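Local coordinates for protein CELL division inhibitor (PDB 1G3Q) that binds ADP with magnesium as a MinD-type P-loop ATPase of cell division and probably hydrolyses ATP, at residues N45-V49 and L50-D54; K217-K221 and G222-F226. All coordinates share one frame; numbering follows the deposited sequence.

Interaction 1. Residues N45-V49 and L50-D54; sequences NLSLV and LGVDD
S47 supplies both a hydroxyl and a carbonyl to the backbone of V52 where the short helix 46-49 stops. S47 OG donates to V52 O over 2.6 Å; it meets the acceptor in the carbonyl plane, on a lone pair, with a C=O...donor angle of 138°. The first torsion of S47 stands OG anti to the backbone N, beside the carbonyl carbon, which brings it to V52 O and within 3.3 Å of V52 CB. In return V52 N donates to S47 O at 2.9 Å, tilted from the carbonyl plane, and the same oxygen takes a weak bond from L50 N. That amide is shared, for it also reaches L46 O weakly. The next one, G51 N, turns to L48 O at 3.0 Å with a fairly straight N-H (157°), although it sits above the carbonyl plane and not on a lone pair. The carbonyls of L46, S47 and L48 are thus met by amides just past the helix end, L50 only weakly; V52 N serves S47 O and G51 N serves L48 O. The apolar contact is between L46 and L50, which lie side by side, CD1 to CD1 4.2 Å, and both also touch A36 of strand 34-38. On the exposed side, the side chains of L48 and D53 cross at about a right angle, with L48 CD1 3.4 Å from D53 OD1. V49 faces T17 and A21 of helix 16-29. G51, with phi 81°, is the C-prime residue, and the paired bonds V52 N to S47 O and G51 N to L48 O define a Schellman motif closing the helix.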
loop_
_atom_site.group_PDB
_atom_site.type_symbol
_atom_site.label_atom_id
_atom_site.label_comp_id
_atom_site.label_asym_id
_atom_site.label_seq_id
_atom_site.Cartn_x
_atom_site.Cartn_y
_atom_site.Cartn_z
ATOM N N ASN A 45 -6.050 -1.820 -8.790
ATOM C CA ASN A 45 -7.005 -0.776 -8.410
ATOM C C ASN A 45 -6.316 0.544 -8.053
ATOM O O ASN A 45 -6.926 1.605 -8.135
ATOM C CB ASN A 45 -7.824 -1.205 -7.181
ATOM C CG ASN A 45 -8.728 -2.391 -7.450
ATOM O OD1 ASN A 45 -9.601 -2.341 -8.317
ATOM N ND2 ASN A 45 -8.530 -3.466 -6.695
ATOM N N LEU A 46 -5.050 0.470 -7.653
ATOM C CA LEU A 46 -4.306 1.653 -7.220
ATOM C C LEU A 46 -4.361 2.879 -8.129
ATOM O O LEU A 46 -4.708 3.968 -7.679
ATOM C CB LEU A 46 -2.849 1.285 -6.953
ATOM C CG LEU A 46 -2.004 2.387 -6.313
ATOM C CD1 LEU A 46 -2.593 2.777 -4.958
ATOM C CD2 LEU A 46 -0.571 1.889 -6.151
ATOM N N SER A 47 -4.015 2.707 -9.399
ATOM C CA SER A 47 -4.024 3.821 -10.344
ATOM C C SER A 47 -5.386 4.520 -10.389
ATOM O O SER A 47 -5.466 5.749 -10.392
ATOM C CB SER A 47 -3.653 3.323 -11.743
ATOM O OG SER A 47 -3.322 4.399 -12.604
ATOM N N LEU A 48 -6.455 3.731 -10.411
ATOM C CA LEU A 48 -7.810 4.277 -10.463
ATOM C C LEU A 48 -8.111 5.094 -9.203
ATOM O O LEU A 48 -8.698 6.177 -9.266
ATOM C CB LEU A 48 -8.819 3.135 -10.594
ATOM C CG LEU A 48 -10.017 3.363 -11.517
ATOM C CD1 LEU A 48 -10.726 4.649 -11.124
ATOM C CD2 LEU A 48 -9.546 3.441 -12.971
ATOM N N VAL A 49 -7.707 4.562 -8.056
ATOM C CA VAL A 49 -7.924 5.231 -6.780
ATOM C C VAL A 49 -7.132 6.542 -6.705
ATOM O O VAL A 49 -7.479 7.449 -5.947
ATOM C CB VAL A 49 -7.545 4.277 -5.621
ATOM C CG1 VAL A 49 -7.363 5.034 -4.327
ATOM C CG2 VAL A 49 -8.649 3.232 -5.460
ATOM N N LEU A 50 -6.079 6.650 -7.506
ATOM C CA LEU A 50 -5.276 7.872 -7.526
ATOM C C LEU A 50 -5.680 8.797 -8.676
ATOM O O LEU A 50 -5.036 9.815 -8.926
ATOM C CB LEU A 50 -3.785 7.536 -7.608
ATOM C CG LEU A 50 -3.184 6.994 -6.304
ATOM C CD1 LEU A 50 -1.748 6.541 -6.533
ATOM C CD2 LEU A 50 -3.240 8.078 -5.234
ATOM N N GLY A 51 -6.744 8.434 -9.387
ATOM C CA GLY A 51 -7.219 9.280 -10.473
ATOM C C GLY A 51 -6.515 9.184 -11.816
ATOM O O GLY A 51 -6.734 10.024 -12.684
ATOM N N VAL A 52 -5.661 8.182 -11.991
ATOM C CA VAL A 52 -4.959 7.988 -13.258
ATOM C C VAL A 52 -5.669 6.802 -13.903
ATOM O O VAL A 52 -5.336 5.645 -13.651
ATOM C CB VAL A 52 -3.477 7.658 -13.022
ATOM C CG1 VAL A 52 -2.769 7.453 -14.352
ATOM C CG2 VAL A 52 -2.823 8.787 -12.241
ATOM N N ASP A 53 -6.645 7.096 -14.751
ATOM C CA ASP A 53 -7.447 6.038 -15.345
ATOM C C ASP A 53 -7.112 5.564 -16.748
ATOM O O ASP A 53 -7.646 4.552 -17.188
ATOM C CB ASP A 53 -8.919 6.457 -15.323
ATOM C CG ASP A 53 -9.274 7.284 -14.100
ATOM O OD1 ASP A 53 -8.923 6.871 -12.973
ATOM O OD2 ASP A 53 -9.912 8.347 -14.264
ATOM N N ASP A 54 -6.217 6.251 -17.441
ATOM C CA ASP A 54 -5.940 5.890 -18.823
ATOM C C ASP A 54 -4.526 5.456 -19.238
ATOM O O ASP A 54 -4.208 5.469 -20.425
ATOM C CB ASP A 54 -6.378 7.075 -19.688
ATOM C CG ASP A 54 -6.834 6.659 -21.053
ATOM O OD1 ASP A 54 -7.577 5.657 -21.148
ATOM O OD2 ASP A 54 -6.464 7.340 -22.027
#

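Interaction 2. Residues K217-K221 and G222-F226; sequences KPESK and GAKAF
S220 and A223 meet at the start of helix 221-235, and hydrogen bonds join them. S220 OG accepts from A223 N at 3.1 Å (N-H...O 155°) and donates to K217 O at 2.8 Å, so one hydroxyl joins the helix start to the preceding turn. Its chi1 of 63° sets OG between its own backbone N and carbonyl carbon, from where it reaches both A223 N and K217 O. K217 O is gripped twice, since S220 N also donates to it, closing the type I turn K217-S220. Behind the cap the helical pattern begins: K224 N bonds to S220 O and A225 N to K221 O, the first i to i+4 bonds of the helix. An alanine in place of S220 would probably leave A223 N without its side-chain cap and K217 O with the S220 N donor alone of its two.

The charged contact is a salt bridge: K224 stretches out beyond CG and brings NZ 2.8 Å from E219 OE1, nearly along the C-O axis, while E219 bends at chi2 to meet it.

A223 CB packs against oxygens of the turn, 3.2 Å from K217 O and equally near S220 OG. D200, an ADP-binding residue, accepts from G222 N. Together these bonds make S220 a serine N-cap that follows a type I turn, at the start of a helix beside the ADP pocket.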
loop_
_atom_site.group_PDB
_atom_site.type_symbol
_atom_site.label_atom_id
_atom_site.label_comp_id
_atom_site.label_asym_id
_atom_site.label_seq_id
_atom_site.Cartn_x
_atom_site.Cartn_y
_atom_site.Cartn_z
ATOM N N LYS A 217 -11.360 15.058 1.499
ATOM C CA LYS A 217 -12.098 15.533 2.675
ATOM C C LYS A 217 -11.099 15.615 3.831
ATOM O O LYS A 217 -11.097 14.781 4.738
ATOM C CB LYS A 217 -13.251 14.572 2.988
ATOM C CG LYS A 217 -14.207 14.403 1.801
ATOM C CD LYS A 217 -15.423 13.537 2.119
ATOM C CE LYS A 217 -16.323 14.202 3.146
ATOM N NZ LYS A 217 -17.626 13.496 3.269
ATOM N N PRO A 218 -10.244 16.651 3.810
ATOM C CA PRO A 218 -9.194 16.926 4.792
ATOM C C PRO A 218 -9.550 17.064 6.273
ATOM O O PRO A 218 -8.666 16.964 7.120
ATOM C CB PRO A 218 -8.531 18.183 4.232
ATOM C CG PRO A 218 -9.666 18.897 3.613
ATOM C CD PRO A 218 -10.385 17.789 2.881
ATOM N N GLU A 219 -10.819 17.292 6.598
ATOM C CA GLU A 219 -11.208 17.429 8.000
ATOM C C GLU A 219 -11.886 16.177 8.555
ATOM O O GLU A 219 -12.290 16.148 9.715
ATOM C CB GLU A 219 -12.131 18.639 8.192
ATOM C CG GLU A 219 -11.448 20.003 8.050
ATOM C CD GLU A 219 -10.398 20.266 9.127
ATOM O OE1 GLU A 219 -10.538 19.733 10.248
ATOM O OE2 GLU A 219 -9.438 21.025 8.858
ATOM N N SER A 220 -12.019 15.146 7.726
ATOM C CA SER A 220 -12.634 13.900 8.180
ATOM C C SER A 220 -11.690 13.174 9.134
ATOM O O SER A 220 -10.479 13.384 9.092
ATOM C CB SER A 220 -12.938 12.988 6.990
ATOM O OG SER A 220 -11.747 12.607 6.324
ATOM N N LYS A 221 -12.243 12.318 9.988
ATOM C CA LYS A 221 -11.435 11.563 10.940
ATOM C C LYS A 221 -10.433 10.680 10.197
ATOM O O LYS A 221 -9.287 10.527 10.621
ATOM C CB LYS A 221 -12.326 10.684 11.826
ATOM C CG LYS A 221 -13.276 11.444 12.742
ATOM C CD LYS A 221 -13.906 10.490 13.755
ATOM C CE LYS A 221 -14.817 11.221 14.729
ATOM N NZ LYS A 221 -16.038 11.732 14.054
ATOM N N GLY A 222 -10.872 10.101 9.084
ATOM C CA GLY A 222 -9.996 9.250 8.299
ATOM C C GLY A 222 -8.811 10.016 7.744
ATOM O O GLY A 222 -7.673 9.544 7.808
ATOM N N ALA A 223 -9.075 11.201 7.198
ATOM C CA ALA A 223 -8.020 12.030 6.630
ATOM C C ALA A 223 -6.987 12.373 7.695
ATOM O O ALA A 223 -5.786 12.220 7.482
ATOM C CB ALA A 223 -8.612 13.322 6.045
ATOM N N LYS A 224 -7.459 12.841 8.845
ATOM C CA LYS A 224 -6.553 13.212 9.925
ATOM C C LYS A 224 -5.708 12.043 10.430
ATOM O O LYS A 224 -4.537 12.223 10.755
ATOM C CB LYS A 224 -7.348 13.850 11.068
ATOM C CG LYS A 224 -7.879 15.237 10.711
ATOM C CD LYS A 224 -8.872 15.768 11.737
ATOM C CE LYS A 224 -9.282 17.196 11.392
ATOM N NZ LYS A 224 -10.394 17.712 12.245
ATOM N N ALA A 225 -6.291 10.848 10.492
ATOM C CA ALA A 225 -5.547 9.678 10.949
ATOM C C ALA A 225 -4.422 9.350 9.964
ATOM O O ALA A 225 -3.315 8.988 10.372
ATOM C CB ALA A 225 -6.480 8.484 11.105
ATOM N N PHE A 226 -4.694 9.485 8.668
ATOM C CA PHE A 226 -3.666 9.206 7.669
ATOM C C PHE A 226 -2.532 10.227 7.707
ATOM O O PHE A 226 -1.377 9.886 7.435
ATOM C CB PHE A 226 -4.275 9.139 6.264
ATOM C CG PHE A 226 -4.832 7.788 5.915
ATOM C CD1 PHE A 226 -6.181 7.624 5.627
ATOM C CD2 PHE A 226 -4.000 6.671 5.890
ATOM C CE1 PHE A 226 -6.699 6.367 5.321
ATOM C CE2 PHE A 226 -4.503 5.407 5.585
ATOM C CZ PHE A 226 -5.859 5.255 5.300
#

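Interactions 1 and 2 mark opposite kinds of helix boundary: residues 45-54 end helix 46-49, whereas residues 217-226 begin helix 221-235. Their centres lie 20 Å apart and their nearest atoms about 10 Å, so they do not touch. Helix 16-29, whose first residues belong to the P-loop, links them, because L46 packs on T20 while F226 packs on T18, V19 and N22. Both approach the nucleotide: the side chain of V49 comes about 6 Å from ADP and that of L46 about 7 Å from magnesium, while G222 lies about 7 Å from ADP, and the side chain of K221 comes about 4 Å from that of P198, an ADP-binding residue.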